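Local coordinates for protein PLP-Dependent L-Arginine Hydroxylase MppP (Streptomyces wadayamensis, PDB 5DJ3) that uses pyridoxal 5'-phosphate to hydroxylate L-arginine and is a member of the pyridoxal-phosphate-dependent aminotransferase family of class one, at residues A109-T114 with T157-T162; V150-V155 with V184-T189; S190-D195 with W213-D218. One frame throughout, in Å; residues are numbered along the deposited sequence.

In the fold
All three contacts lie on or just beyond one seven-stranded mixed sheet, in which 107-112, 152-156, 184-188 and 212-218 are successive parallel neighbours. Interactions 1 and 2 have centres about 11 Å apart and join where A109 O meets F154 N at 2.7 Å and T157 N meets D188 O at 2.8 Å. Interactions 2 and 3, with centres about 13 Å apart, meet through L187 N and V214 O at 2.8 Å and through T189 OG1 and E217 OE1, also at 2.8 Å. N160 CB packs on F191 CE1 at 3.6 Å, joining interactions 1 and 3. All three contacts touch 5DK, modelled as the aldimine of D-arginine with the cofactor.

Interaction 1 of 3, residues A109-T114 with T157-T162; sequences ALVHPT and TPNNPT. With 5DK ((E)-N~2~-({3-hydroxy-2-methyl-5-[(phosphonooxy)methyl]pyridin-4-yl}methylidene)-D-arginine), chain E.
T114 and N160 make the closest backbone approach, 5.5 Å from CA to CA, and T114 CA turns its hydrogen toward N160 O. N159 spans the contact with both ends of its amide. ND2 donates to P113 O at 2.8 Å in a nearly straight bond (171°), with that oxygen in the amide plane. OD1 accepts from T114 OG1, 2.9 Å away and in its carbonyl plane; with CG anti to the backbone N (chi1 -160°), the amide is carried out to the threonine. E134 also binds ND2, and these bonds at both ends fix the amide's rotation; T156 is the second partner of T114 OG1. A leucine in place of N159 would probably leave P113 O without this donor and T114 OG1 without this acceptor. The contact lies at the C-terminal ends of the neighbouring parallel strands 107-112 and 152-156, where fold type I enzymes carry their cofactor. There N160 ND2 donates to both 5DK O3, at 2.6 Å, and 5DK O, at 3.0 Å, while its OD1 is held by R352. P113 and P161 each follow a cis peptide bond; P113 CG packs 4.3 Å from P161 CD and 4.1 Å from T162 CG2.

Interaction 2 of 3, residues V150-V155 with V184-T189; sequences VGCVFV and VLALDT. With 5DK ((E)-N~2~-({3-hydroxy-2-methyl-5-[(phosphonooxy)methyl]pyridin-4-yl}methylidene)-D-arginine), chain E.
C152 to V155 pair in parallel with V184 to L187, forming the two strands of a beta-alpha-beta unit whose crossover is helix 168-181. The axes of the short segments 152-155 and 184-188 approach to 4.7 Å, their directions differing by 17°. Five backbone hydrogen bonds join them, the amide donors coming from the two strands in turn: V184 N to G151 O, V153 N to V184 O, A186 N to V153 O, V155 N to A186 O, and D188 N to V155 O. Weaker CA-H...O contacts fill in between, with C152 CA 3.2 Å from V184 O and F154 CA equally far from A186 O.

Apolar contacts divide between the sheet faces. On the face of C152, F154, V184 and A186, C152 SG lies 3.8 Å from A186 CB, and F154 CD2 touches the same methyl at 3.6 Å. This face is covered by helix 90-101, through L101, M94 and L97. On the other, V155 CB meets L187 CD2 at 4.0 Å.

The F154 ring also packs against D188: CE1 comes 3.7 Å from D188 CB, with ring and carboxylate planes 67° apart. D188 CG lies anti to the backbone N (chi1 173°), which carries the carboxylate out to the cofactor. S190 N binds D188 OD1, while D188 OD2 faces the pyridine nitrogen N1 of 5DK at 2.6 Å.

Interaction 3 of 3, residues S190-D195 with W213-D218; sequences SFRGFD and WVVIED. With 5DK ((E)-N~2~-({3-hydroxy-2-methyl-5-[(phosphonooxy)methyl]pyridin-4-yl}methylidene)-D-arginine), chain E.
E217 OE2 is gripped by R192 NH2, at 2.7 Å, and by the hydroxyl of Y203. The other oxygen, OE1, takes R192 NE at 2.8 Å in a nearly straight bond (170°), using its syn lone pair, and also binds T189. The salt bridge is therefore side-on: NE and one terminal nitrogen of the arginine each hold a different carboxylate oxygen, with OE1 in the guanidinium plane and OE2 tilted from it. The two flat groups are turned 32° apart. Both chains bend to meet, R192 at chi3 and E217 at chi2. OE1 and OE2 each have two partners and R192 NH1 has A198 O, which fixes the guanidinium's rotation in this buried pair.

At the other end of the contact, S190 and D218 touch through their methylenes, CB to CB at 3.5 Å. A water lies 2.8 Å from both S190 O and D218 O and bridges the two backbones.

S190 and F191 also face the ligand. S190 OG, set between the backbone N and the carbonyl carbon (chi1 79°), stands 3.1 Å from the methyl C2A of 5DK. F191 brings its ring edge, through CE1, to 3.2 Å from 5DK O3, which lies near the ring plane. Past it the chain turns through a short 3-10 segment, held by backbone bonds from F194 N to F191 O and from D195 N to R192 O.

K221 forms a salt bridge with D218 OD2 and is hydrogen-bonded to 5DK, consistent with the lysine that carries the cofactor in fold type I enzymes. The loop after strand 184-188 and the end of strand 212-218 thus form part of the cofactor pocket at the C-terminal edge of the parallel strands, as in related aminotransferases.

Interaction 1 of 3, residues A109-T114 with T157-T162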
loop_
_atom_site.group_PDB
_atom_site.type_symbol
_atom_site.label_atom_id
_atom_site.label_comp_id
_atom_site.label_asym_id
_atom_site.label_seq_id
_atom_site.Cartn_x
_atom_site.Cartn_y
_atom_site.Cartn_z
ATOM N N ALA A 109 3.130 20.294 14.046
ATOM C CA ALA A 109 2.362 21.411 13.526
ATOM C C ALA A 109 1.935 21.068 12.106
ATOM O O ALA A 109 2.764 20.720 11.271
ATOM C CB ALA A 109 3.192 22.693 13.566
ATOM N N LEU A 110 0.648 21.153 11.846
ATOM C CA LEU A 110 0.054 20.684 10.604
ATOM C C LEU A 110 -0.815 21.784 10.010
ATOM O O LEU A 110 -1.635 22.383 10.724
ATOM C CB LEU A 110 -0.773 19.435 10.884
ATOM C CG LEU A 110 -1.597 18.865 9.715
ATOM C CD1 LEU A 110 -0.716 18.488 8.513
ATOM C CD2 LEU A 110 -2.405 17.641 10.210
ATOM N N VAL A 111 -0.646 22.048 8.709
ATOM C CA VAL A 111 -1.519 23.009 8.044
ATOM C C VAL A 111 -2.987 22.578 8.178
ATOM O O VAL A 111 -3.342 21.386 8.112
ATOM C CB VAL A 111 -1.119 23.207 6.570
ATOM C CG1 VAL A 111 -1.388 21.935 5.708
ATOM C CG2 VAL A 111 -1.894 24.359 5.998
ATOM N N HIS A 112 -3.842 23.570 8.351
ATOM C CA HIS A 112 -5.256 23.396 8.584
ATOM C C HIS A 112 -5.996 24.456 7.745
ATOM O O HIS A 112 -5.670 25.642 7.847
ATOM C CB HIS A 112 -5.549 23.561 10.091
ATOM C CG HIS A 112 -6.975 23.331 10.477
ATOM N ND1 HIS A 112 -7.795 24.339 10.931
ATOM C CD2 HIS A 112 -7.722 22.200 10.501
ATOM C CE1 HIS A 112 -8.985 23.840 11.221
ATOM N NE2 HIS A 112 -8.972 22.545 10.955
ATOM N N PRO A 113 -6.968 24.048 6.908
ATOM C CA PRO A 113 -7.412 22.673 6.660
ATOM C C PRO A 113 -6.397 21.918 5.818
ATOM O O PRO A 113 -5.475 22.547 5.305
ATOM C CB PRO A 113 -8.725 22.862 5.892
ATOM C CG PRO A 113 -8.530 24.057 5.098
ATOM C CD PRO A 113 -7.641 24.987 5.984
ATOM N N THR A 114 -6.546 20.603 5.706
ATOM C CA THR A 114 -5.803 19.803 4.732
ATOM C C THR A 114 -6.570 18.492 4.591
ATOM O O THR A 114 -7.596 18.294 5.241
ATOM C CB THR A 114 -4.311 19.621 5.145
ATOM O OG1 THR A 114 -3.539 19.157 4.040
ATOM C CG2 THR A 114 -4.107 18.653 6.271
ATOM N N THR A 157 1.286 21.122 0.042
ATOM C CA THR A 157 1.414 22.186 -0.964
ATOM C C THR A 157 1.640 21.613 -2.359
ATOM O O THR A 157 2.557 20.808 -2.527
ATOM C CB THR A 157 2.587 23.195 -0.635
ATOM O OG1 THR A 157 2.675 24.211 -1.670
ATOM C CG2 THR A 157 3.929 22.484 -0.473
ATOM N N PRO A 158 0.787 21.992 -3.358
ATOM C CA PRO A 158 -0.453 22.778 -3.206
ATOM C C PRO A 158 -1.389 22.100 -2.242
ATOM O O PRO A 158 -1.468 20.872 -2.277
ATOM C CB PRO A 158 -1.068 22.798 -4.617
ATOM C CG PRO A 158 0.014 22.421 -5.502
ATOM C CD PRO A 158 0.945 21.535 -4.747
ATOM N N ASN A 159 -2.030 22.865 -1.366
ATOM C CA ASN A 159 -2.914 22.276 -0.371
ATOM C C ASN A 159 -4.189 21.763 -1.032
ATOM O O ASN A 159 -4.645 22.273 -2.063
ATOM C CB ASN A 159 -3.304 23.282 0.706
ATOM C CG ASN A 159 -3.801 22.624 1.994
ATOM O OD1 ASN A 159 -3.684 21.396 2.189
ATOM N ND2 ASN A 159 -4.324 23.443 2.903
ATOM N N ASN A 160 -4.740 20.743 -0.411
ATOM C CA ASN A 160 -6.017 20.169 -0.725
ATOM C C ASN A 160 -6.809 20.394 0.525
ATOM O O ASN A 160 -6.451 19.827 1.536
ATOM C CB ASN A 160 -5.866 18.690 -1.016
ATOM C CG ASN A 160 -7.159 17.952 -1.047
ATOM O OD1 ASN A 160 -8.256 18.524 -1.029
ATOM N ND2 ASN A 160 -7.045 16.646 -1.170
ATOM N N PRO A 161 -7.929 21.118 0.446
ATOM C CA PRO A 161 -8.740 21.417 -0.739
ATOM C C PRO A 161 -8.609 22.818 -1.322
ATOM O O PRO A 161 -9.327 23.141 -2.276
ATOM C CB PRO A 161 -10.167 21.233 -0.203
ATOM C CG PRO A 161 -10.064 21.747 1.228
ATOM C CD PRO A 161 -8.648 21.427 1.693
ATOM N N THR A 162 -7.723 23.641 -0.777
ATOM C CA THR A 162 -7.717 25.068 -1.092
ATOM C C THR A 162 -6.948 25.394 -2.372
ATOM O O THR A 162 -7.201 26.440 -2.980
ATOM C CB THR A 162 -7.094 25.869 0.070
ATOM O OG1 THR A 162 -5.700 25.536 0.166
ATOM C CG2 THR A 162 -7.815 25.573 1.393
HETATM C C2 5DK E . -2.858 14.399 -0.302
HETATM C C3 5DK E . -4.101 13.984 -0.757
HETATM C C4 5DK E . -4.425 12.628 -0.780
HETATM C C5 5DK E . -3.441 11.755 -0.315
HETATM C C6 5DK E . -2.214 12.239 0.121
HETATM C CB 5DK E . -7.852 11.104 -2.720
HETATM O O3 5DK E . -4.993 14.971 -1.169
HETATM O O1P 5DK E . -3.398 7.901 -3.396
HETATM O O2P 5DK E . -3.074 7.411 -0.970
HETATM O O3P 5DK E . -5.309 7.928 -1.798
HETATM O O4P 5DK E . -3.630 9.858 -1.655
HETATM N N 5DK E . -6.555 12.913 -1.773
HETATM P P 5DK E . -3.850 8.269 -1.986
HETATM C C2A 5DK E . -2.588 15.911 -0.282
HETATM C C4A 5DK E . -5.787 12.050 -1.270
HETATM C C5A 5DK E . -3.712 10.248 -0.316
HETATM N N1 5DK E . -1.950 13.527 0.119
HETATM C CA 5DK E . -7.906 12.358 -1.839
HETATM C C 5DK E . -8.894 13.360 -2.447
HETATM O O 5DK E . -8.630 14.567 -2.572
HETATM C CG 5DK E . -8.743 9.956 -2.183
HETATM C CD 5DK E . -8.146 8.588 -2.588
HETATM N NE 5DK E . -8.657 8.206 -3.913
HETATM C CZ 5DK E . -8.556 6.814 -4.375
HETATM N NH1 5DK E . -7.561 5.897 -3.799
HETATM N NH2 5DK E . -9.317 6.416 -5.292
HETATM O OXT 5DK E . -10.039 13.031 -2.844
#

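Interaction 2 of 3, residues V150-V155 with V184-T189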
loop_
_atom_site.group_PDB
_atom_site.type_symbol
_atom_site.label_atom_id
_atom_site.label_comp_id
_atom_site.label_asym_id
_atom_site.label_seq_id
_atom_site.Cartn_x
_atom_site.Cartn_y
_atom_site.Cartn_z
ATOM N N VAL A 150 7.108 21.801 18.986
ATOM C CA VAL A 150 6.869 20.745 18.014
ATOM C C VAL A 150 8.204 20.257 17.472
ATOM O O VAL A 150 9.162 21.022 17.319
ATOM C CB VAL A 150 5.932 21.184 16.851
ATOM C CG1 VAL A 150 4.553 21.532 17.372
ATOM C CG2 VAL A 150 6.539 22.344 16.014
ATOM N N GLY A 151 8.257 18.964 17.180
ATOM C CA GLY A 151 9.398 18.377 16.506
ATOM C C GLY A 151 9.277 18.301 14.990
ATOM O O GLY A 151 10.224 17.863 14.316
ATOM N N CYS A 152 8.121 18.674 14.439
ATOM C CA CYS A 152 7.901 18.612 12.991
ATOM C C CYS A 152 6.851 19.633 12.561
ATOM O O CYS A 152 5.836 19.816 13.244
ATOM C CB CYS A 152 7.461 17.197 12.555
ATOM S SG CYS A 152 7.091 17.008 10.763
ATOM N N VAL A 153 7.105 20.295 11.436
ATOM C CA VAL A 153 6.118 21.123 10.745
ATOM C C VAL A 153 5.759 20.421 9.436
ATOM O O VAL A 153 6.655 20.073 8.660
ATOM C CB VAL A 153 6.669 22.537 10.479
ATOM C CG1 VAL A 153 5.646 23.392 9.739
ATOM C CG2 VAL A 153 7.096 23.187 11.781
ATOM N N PHE A 154 4.457 20.224 9.189
ATOM C CA PHE A 154 3.951 19.487 8.030
ATOM C C PHE A 154 3.070 20.391 7.160
ATOM O O PHE A 154 2.038 20.909 7.615
ATOM C CB PHE A 154 3.179 18.242 8.494
ATOM C CG PHE A 154 2.849 17.266 7.383
ATOM C CD1 PHE A 154 1.958 17.598 6.372
ATOM C CD2 PHE A 154 3.419 16.006 7.377
ATOM C CE1 PHE A 154 1.660 16.677 5.371
ATOM C CE2 PHE A 154 3.131 15.082 6.387
ATOM C CZ PHE A 154 2.253 15.405 5.388
ATOM N N VAL A 155 3.474 20.597 5.915
ATOM C CA VAL A 155 2.737 21.468 5.008
ATOM C C VAL A 155 2.307 20.652 3.796
ATOM O O VAL A 155 3.136 19.964 3.195
ATOM C CB VAL A 155 3.593 22.683 4.578
ATOM C CG1 VAL A 155 2.795 23.599 3.593
ATOM C CG2 VAL A 155 4.068 23.483 5.792
ATOM N N VAL A 184 12.027 18.899 12.072
ATOM C CA VAL A 184 11.813 18.269 10.771
ATOM C C VAL A 184 10.802 19.089 9.972
ATOM O O VAL A 184 9.691 19.351 10.438
ATOM C CB VAL A 184 11.320 16.818 10.943
ATOM C CG1 VAL A 184 10.988 16.218 9.578
ATOM C CG2 VAL A 184 12.371 15.937 11.740
ATOM N N LEU A 185 11.156 19.451 8.743
ATOM C CA LEU A 185 10.207 20.046 7.813
ATOM C C LEU A 185 9.682 18.976 6.854
ATOM O O LEU A 185 10.453 18.377 6.103
ATOM C CB LEU A 185 10.832 21.216 7.053
ATOM C CG LEU A 185 9.896 21.875 6.032
ATOM C CD1 LEU A 185 8.557 22.338 6.622
ATOM C CD2 LEU A 185 10.588 23.018 5.346
ATOM N N ALA A 186 8.365 18.761 6.867
ATOM C CA ALA A 186 7.718 17.726 6.075
ATOM C C ALA A 186 6.736 18.351 5.088
ATOM O O ALA A 186 5.892 19.168 5.482
ATOM C CB ALA A 186 6.972 16.723 6.978
ATOM N N LEU A 187 6.826 17.958 3.817
ATOM C CA LEU A 187 5.922 18.467 2.791
ATOM C C LEU A 187 5.163 17.333 2.107
ATOM O O LEU A 187 5.723 16.268 1.830
ATOM C CB LEU A 187 6.668 19.258 1.724
ATOM C CG LEU A 187 7.695 20.316 2.093
ATOM C CD1 LEU A 187 8.304 20.930 0.841
ATOM C CD2 LEU A 187 7.066 21.410 2.943
ATOM N N ASP A 188 3.880 17.559 1.830
ATOM C CA ASP A 188 3.101 16.666 0.982
ATOM C C ASP A 188 2.779 17.415 -0.309
ATOM O O ASP A 188 2.101 18.449 -0.292
ATOM C CB ASP A 188 1.840 16.174 1.709
ATOM C CG ASP A 188 0.887 15.351 0.787
ATOM O OD1 ASP A 188 0.860 15.587 -0.440
ATOM O OD2 ASP A 188 0.160 14.464 1.294
ATOM N N THR A 189 3.260 16.889 -1.421
ATOM C CA THR A 189 3.243 17.603 -2.695
ATOM C C THR A 189 2.461 16.846 -3.768
ATOM O O THR A 189 2.731 16.980 -4.966
ATOM C CB THR A 189 4.672 17.883 -3.157
ATOM O OG1 THR A 189 5.410 16.647 -3.277
ATOM C CG2 THR A 189 5.369 18.817 -2.169
HETATM C C2 5DK E . -2.858 14.399 -0.302
HETATM C C3 5DK E . -4.101 13.984 -0.757
HETATM C C4 5DK E . -4.425 12.628 -0.780
HETATM C C5 5DK E . -3.441 11.755 -0.315
HETATM C C6 5DK E . -2.214 12.239 0.121
HETATM C CB 5DK E . -7.852 11.104 -2.720
HETATM O O3 5DK E . -4.993 14.971 -1.169
HETATM O O1P 5DK E . -3.398 7.901 -3.396
HETATM O O2P 5DK E . -3.074 7.411 -0.970
HETATM O O3P 5DK E . -5.309 7.928 -1.798
HETATM O O4P 5DK E . -3.630 9.858 -1.655
HETATM N N 5DK E . -6.555 12.913 -1.773
HETATM P P 5DK E . -3.850 8.269 -1.986
HETATM C C2A 5DK E . -2.588 15.911 -0.282
HETATM C C4A 5DK E . -5.787 12.050 -1.270
HETATM C C5A 5DK E . -3.712 10.248 -0.316
HETATM N N1 5DK E . -1.950 13.527 0.119
HETATM C CA 5DK E . -7.906 12.358 -1.839
HETATM C C 5DK E . -8.894 13.360 -2.447
HETATM O O 5DK E . -8.630 14.567 -2.572
HETATM C CG 5DK E . -8.743 9.956 -2.183
HETATM C CD 5DK E . -8.146 8.588 -2.588
HETATM N NE 5DK E . -8.657 8.206 -3.913
HETATM C CZ 5DK E . -8.556 6.814 -4.375
HETATM N NH1 5DK E . -7.561 5.897 -3.799
HETATM N NH2 5DK E . -9.317 6.416 -5.292
HETATM O OXT 5DK E . -10.039 13.031 -2.844
#

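Interaction 3 of 3, residues S190-D195 with W213-D218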
loop_
_atom_site.group_PDB
_atom_site.type_symbol
_atom_site.label_atom_id
_atom_site.label_comp_id
_atom_site.label_asym_id
_atom_site.label_seq_id
_atom_site.Cartn_x
_atom_site.Cartn_y
_atom_site.Cartn_z
ATOM N N SER A 190 1.459 16.076 -3.342
ATOM C CA SER A 190 0.670 15.266 -4.254
ATOM C C SER A 190 0.032 16.092 -5.368
ATOM O O SER A 190 -0.191 15.567 -6.461
ATOM C CB SER A 190 -0.394 14.494 -3.473
ATOM O OG SER A 190 -1.471 15.313 -3.153
ATOM N N PHE A 191 -0.287 17.364 -5.133
ATOM C CA PHE A 191 -0.985 18.146 -6.147
ATOM C C PHE A 191 -0.026 18.993 -6.970
ATOM O O PHE A 191 -0.459 19.807 -7.800
ATOM C CB PHE A 191 -2.058 18.990 -5.497
ATOM C CG PHE A 191 -3.305 18.229 -5.216
ATOM C CD1 PHE A 191 -3.449 17.526 -4.033
ATOM C CD2 PHE A 191 -4.316 18.163 -6.151
ATOM C CE1 PHE A 191 -4.593 16.808 -3.769
ATOM C CE2 PHE A 191 -5.457 17.427 -5.907
ATOM C CZ PHE A 191 -5.602 16.763 -4.722
ATOM N N ARG A 192 1.268 18.744 -6.812
ATOM C CA ARG A 192 2.283 19.588 -7.409
ATOM C C ARG A 192 2.014 19.816 -8.881
ATOM O O ARG A 192 2.105 20.939 -9.378
ATOM C CB ARG A 192 3.656 18.941 -7.226
ATOM C CG ARG A 192 4.784 19.858 -7.723
ATOM C CD ARG A 192 6.084 19.128 -7.857
ATOM N NE ARG A 192 6.645 18.684 -6.585
ATOM C CZ ARG A 192 7.234 19.479 -5.708
ATOM N NH1 ARG A 192 7.309 20.794 -5.917
ATOM N NH2 ARG A 192 7.782 18.968 -4.615
ATOM N N GLY A 193 1.696 18.746 -9.598
ATOM C CA GLY A 193 1.717 18.839 -11.039
ATOM C C GLY A 193 0.655 19.750 -11.599
ATOM O O GLY A 193 0.794 20.209 -12.744
ATOM N N PHE A 194 -0.399 20.029 -10.822
ATOM C CA PHE A 194 -1.496 20.835 -11.346
ATOM C C PHE A 194 -1.172 22.323 -11.449
ATOM O O PHE A 194 -1.825 23.015 -12.241
ATOM C CB PHE A 194 -2.747 20.647 -10.491
ATOM C CG PHE A 194 -3.411 19.341 -10.729
ATOM C CD1 PHE A 194 -4.086 19.103 -11.909
ATOM C CD2 PHE A 194 -3.313 18.328 -9.805
ATOM C CE1 PHE A 194 -4.672 17.889 -12.144
ATOM C CE2 PHE A 194 -3.907 17.134 -10.033
ATOM C CZ PHE A 194 -4.576 16.910 -11.215
ATOM N N ASP A 195 -0.180 22.822 -10.700
ATOM C CA ASP A 195 0.061 24.257 -10.560
ATOM C C ASP A 195 1.540 24.587 -10.797
ATOM O O ASP A 195 2.423 24.241 -9.988
ATOM C CB ASP A 195 -0.381 24.726 -9.176
ATOM C CG ASP A 195 -0.478 26.213 -9.076
ATOM O OD1 ASP A 195 0.292 26.937 -9.767
ATOM O OD2 ASP A 195 -1.343 26.670 -8.305
ATOM N N TRP A 213 14.516 17.307 6.604
ATOM C CA TRP A 213 13.313 17.440 5.784
ATOM C C TRP A 213 12.863 16.091 5.239
ATOM O O TRP A 213 13.639 15.144 5.105
ATOM C CB TRP A 213 13.492 18.430 4.611
ATOM C CG TRP A 213 14.619 18.146 3.704
ATOM C CD1 TRP A 213 15.845 18.703 3.752
ATOM C CD2 TRP A 213 14.635 17.235 2.584
ATOM N NE1 TRP A 213 16.650 18.195 2.758
ATOM C CE2 TRP A 213 15.939 17.294 2.021
ATOM C CE3 TRP A 213 13.692 16.370 2.020
ATOM C CZ2 TRP A 213 16.327 16.527 0.919
ATOM C CZ3 TRP A 213 14.079 15.594 0.898
ATOM C CH2 TRP A 213 15.383 15.689 0.365
ATOM N N VAL A 214 11.583 16.035 4.920
ATOM C CA VAL A 214 10.979 14.911 4.207
ATOM C C VAL A 214 9.897 15.453 3.263
ATOM O O VAL A 214 9.159 16.393 3.586
ATOM C CB VAL A 214 10.415 13.835 5.181
ATOM C CG1 VAL A 214 9.671 14.470 6.294
ATOM C CG2 VAL A 214 9.491 12.862 4.446
ATOM N N VAL A 215 9.828 14.876 2.074
ATOM C CA VAL A 215 8.822 15.231 1.086
ATOM C C VAL A 215 8.145 13.952 0.639
ATOM O O VAL A 215 8.828 12.957 0.351
ATOM C CB VAL A 215 9.441 15.950 -0.129
ATOM C CG1 VAL A 215 8.338 16.383 -1.078
ATOM C CG2 VAL A 215 10.291 17.130 0.302
ATOM N N ILE A 216 6.816 13.985 0.545
ATOM C CA ILE A 216 6.042 12.917 -0.066
ATOM C C ILE A 216 5.475 13.452 -1.378
ATOM O O ILE A 216 4.481 14.196 -1.401
ATOM C CB ILE A 216 4.927 12.403 0.851
ATOM C CG1 ILE A 216 5.499 11.851 2.150
ATOM C CG2 ILE A 216 4.108 11.358 0.117
ATOM C CD1 ILE A 216 4.406 11.512 3.166
ATOM N N GLU A 217 6.076 13.028 -2.482
ATOM C CA GLU A 217 5.506 13.262 -3.800
ATOM C C GLU A 217 4.490 12.168 -4.106
ATOM O O GLU A 217 4.507 11.094 -3.507
ATOM C CB GLU A 217 6.590 13.261 -4.895
ATOM C CG GLU A 217 7.807 14.125 -4.639
ATOM C CD GLU A 217 7.652 15.593 -5.052
ATOM O OE1 GLU A 217 6.613 16.003 -5.675
ATOM O OE2 GLU A 217 8.569 16.360 -4.694
ATOM N N ASP A 218 3.612 12.432 -5.067
ATOM C CA ASP A 218 2.583 11.451 -5.409
ATOM C C ASP A 218 2.256 11.560 -6.891
ATOM O O ASP A 218 2.041 12.663 -7.378
ATOM C CB ASP A 218 1.327 11.699 -4.565
ATOM C CG ASP A 218 0.154 10.798 -4.925
ATOM O OD1 ASP A 218 0.321 9.622 -5.344
ATOM O OD2 ASP A 218 -0.965 11.301 -4.744
HETATM C C2 5DK E . -2.858 14.399 -0.302
HETATM C C3 5DK E . -4.101 13.984 -0.757
HETATM C C4 5DK E . -4.425 12.628 -0.780
HETATM C C5 5DK E . -3.441 11.755 -0.315
HETATM C C6 5DK E . -2.214 12.239 0.121
HETATM C CB 5DK E . -7.852 11.104 -2.720
HETATM O O3 5DK E . -4.993 14.971 -1.169
HETATM O O1P 5DK E . -3.398 7.901 -3.396
HETATM O O2P 5DK E . -3.074 7.411 -0.970
HETATM O O3P 5DK E . -5.309 7.928 -1.798
HETATM O O4P 5DK E . -3.630 9.858 -1.655
HETATM N N 5DK E . -6.555 12.913 -1.773
HETATM P P 5DK E . -3.850 8.269 -1.986
HETATM C C2A 5DK E . -2.588 15.911 -0.282
HETATM C C4A 5DK E . -5.787 12.050 -1.270
HETATM C C5A 5DK E . -3.712 10.248 -0.316
HETATM N N1 5DK E . -1.950 13.527 0.119
HETATM C CA 5DK E . -7.906 12.358 -1.839
HETATM C C 5DK E . -8.894 13.360 -2.447
HETATM O O 5DK E . -8.630 14.567 -2.572
HETATM C CG 5DK E . -8.743 9.956 -2.183
HETATM C CD 5DK E . -8.146 8.588 -2.588
HETATM N NE 5DK E . -8.657 8.206 -3.913
HETATM C CZ 5DK E . -8.556 6.814 -4.375
HETATM N NH1 5DK E . -7.561 5.897 -3.799
HETATM N NH2 5DK E . -9.317 6.416 -5.292
HETATM O OXT 5DK E . -10.039 13.031 -2.844
HETATM O O HOH W 1 -0.606 13.194 -7.915
#